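Local coordinates for putative cytochrome P450 120 (Synechocystis sp., PDB 2VE3), which binds heme and retinoic acid and probably acts as a cytochrome P450 monooxygenase, inserting oxygen into its substrate, at residues Gln291-Glu296 against Ala405-Gln410. Sequence-based numbering, arbitrary orientation.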
loop_
_atom_site.group_PDB
_atom_site.type_symbol
_atom_site.label_atom_id
_atom_site.label_comp_id
_atom_site.label_asym_id
_atom_site.label_seq_id
_atom_site.Cartn_x
_atom_site.Cartn_y
_atom_site.Cartn_z
ATOM N N GLN A 291 21.500 4.237 20.417
ATOM C CA GLN A 291 21.193 3.245 19.400
ATOM C C GLN A 291 20.184 2.268 20.000
ATOM O O GLN A 291 19.425 1.621 19.273
ATOM C CB GLN A 291 22.450 2.552 18.866
ATOM C CG GLN A 291 22.792 2.958 17.427
ATOM C CD GLN A 291 22.857 4.471 17.224
ATOM O OE1 GLN A 291 23.861 5.110 17.541
ATOM N NE2 GLN A 291 21.787 5.042 16.682
ATOM N N GLU A 292 20.176 2.199 21.332
ATOM C CA GLU A 292 19.200 1.415 22.089
ATOM C C GLU A 292 17.766 1.823 21.740
ATOM O O GLU A 292 17.267 2.860 22.195
ATOM C CB GLU A 292 19.451 1.560 23.589
ATOM N N LEU A 293 17.128 0.995 20.911
ATOM C CA LEU A 293 15.740 1.186 20.494
ATOM C C LEU A 293 15.055 -0.181 20.359
ATOM O O LEU A 293 15.404 -0.971 19.474
ATOM C CB LEU A 293 15.681 1.960 19.166
ATOM C CG LEU A 293 14.332 2.470 18.631
ATOM C CD1 LEU A 293 14.533 3.409 17.449
ATOM C CD2 LEU A 293 13.387 1.337 18.250
ATOM N N THR A 294 14.087 -0.448 21.235
ATOM C CA THR A 294 13.351 -1.718 21.240
ATOM C C THR A 294 11.925 -1.576 20.727
ATOM O O THR A 294 11.432 -0.471 20.536
ATOM C CB THR A 294 13.279 -2.335 22.656
ATOM O OG1 THR A 294 13.299 -1.291 23.634
ATOM C CG2 THR A 294 14.448 -3.280 22.894
ATOM N N ALA A 295 11.271 -2.714 20.522
ATOM C CA ALA A 295 9.869 -2.765 20.126
ATOM C C ALA A 295 8.949 -2.105 21.153
ATOM O O ALA A 295 7.912 -1.547 20.794
ATOM C CB ALA A 295 9.449 -4.207 19.881
ATOM N N GLU A 296 9.327 -2.174 22.426
ATOM C CA GLU A 296 8.521 -1.573 23.485
ATOM C C GLU A 296 8.729 -0.051 23.543
ATOM O O GLU A 296 7.862 0.678 24.022
ATOM C CB GLU A 296 8.789 -2.243 24.849
ATOM C CG GLU A 296 8.866 -3.803 24.829
ATOM C CD GLU A 296 7.704 -4.487 24.080
ATOM O OE1 GLU A 296 7.902 -4.876 22.899
ATOM O OE2 GLU A 296 6.600 -4.630 24.661
ATOM N N ALA A 405 10.466 6.973 10.902
ATOM C CA ALA A 405 10.100 8.281 11.393
ATOM C C ALA A 405 10.986 8.632 12.588
ATOM O O ALA A 405 11.500 9.757 12.676
ATOM C CB ALA A 405 8.636 8.291 11.794
ATOM N N THR A 406 11.181 7.647 13.464
ATOM C CA THR A 406 11.928 7.816 14.701
ATOM C C THR A 406 13.406 8.072 14.441
ATOM O O THR A 406 13.954 9.060 14.903
ATOM C CB THR A 406 11.712 6.606 15.666
ATOM O OG1 THR A 406 10.357 6.594 16.131
ATOM C CG2 THR A 406 12.649 6.679 16.872
ATOM N N ARG A 407 14.046 7.188 13.690
ATOM C CA ARG A 407 15.472 7.352 13.376
ATOM C C ARG A 407 15.799 8.590 12.552
ATOM O O ARG A 407 16.872 9.178 12.719
ATOM C CB ARG A 407 16.027 6.112 12.692
ATOM C CG ARG A 407 16.106 4.905 13.588
ATOM C CD ARG A 407 16.946 5.171 14.818
ATOM N NE ARG A 407 17.400 3.917 15.399
ATOM C CZ ARG A 407 17.951 3.781 16.601
ATOM N NH1 ARG A 407 18.106 4.837 17.393
ATOM N NH2 ARG A 407 18.327 2.568 17.014
ATOM N N LEU A 408 14.889 8.978 11.661
ATOM C CA LEU A 408 15.104 10.146 10.821
ATOM C C LEU A 408 15.013 11.437 11.634
ATOM O O LEU A 408 15.870 12.311 11.510
ATOM C CB LEU A 408 14.118 10.179 9.648
ATOM C CG LEU A 408 14.155 11.441 8.768
ATOM C CD1 LEU A 408 15.490 11.625 8.063
ATOM C CD2 LEU A 408 12.997 11.461 7.767
ATOM N N ILE A 409 13.984 11.548 12.467
ATOM C CA ILE A 409 13.796 12.758 13.264
ATOM C C ILE A 409 14.836 12.903 14.391
ATOM O O ILE A 409 15.292 14.008 14.681
ATOM C CB ILE A 409 12.322 12.914 13.741
ATOM C CG1 ILE A 409 11.459 13.341 12.551
ATOM C CG2 ILE A 409 12.209 13.950 14.877
ATOM C CD1 ILE A 409 9.970 13.432 12.819
ATOM N N GLN A 410 15.228 11.790 15.016
ATOM C CA GLN A 410 16.245 11.856 16.079
ATOM C C GLN A 410 17.618 12.328 15.577
ATOM O O GLN A 410 18.354 13.003 16.305
ATOM C CB GLN A 410 16.338 10.544 16.879
ATOM C CG GLN A 410 17.149 9.435 16.237
ATOM C CD GLN A 410 17.510 8.315 17.203
ATOM O OE1 GLN A 410 16.986 7.207 17.103
ATOM N NE2 GLN A 410 18.413 8.596 18.139
#
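Arg407 NH2 donates to the backbone carbonyl of Gln291, 2.7 Å from NH2 to O, and the same nitrogen forms a salt bridge with Asp125, which probably balances the charge. The oxygen lies in the guanidinium plane, although the nitrogen is tilted 29° from the plane of the carbonyl. NH1 is held too: it reaches Gln410 OE1 one helical turn on, 2.6 Å from NH1 to OE1, and makes a weak hydrogen bond to the Ser290 carbonyl oxygen. Together these bonds fix the rotation of the flat group. The arginine chain bends at chi2 (-57°), which helps bring the guanidinium back alongside Gln410. Leu293 covers one face of the guanidinium, its CD1 over the centre, 3.5 Å from Arg407 CZ; CD1 also meets Thr406 CG2 at 3.8 Å. Over the opposite face, toward the rim, comes the Gln291 amide, with NE2 3.8 Å from Arg407 NH1 and the two planes 47° apart. Helix 121-137 adds Gln129 and Leu132 against the arginine. The arrangement ties loop 291-294 to helix 394-411, the L helix of the cytochrome P450 fold, which follows the probable heme ligand Cys391.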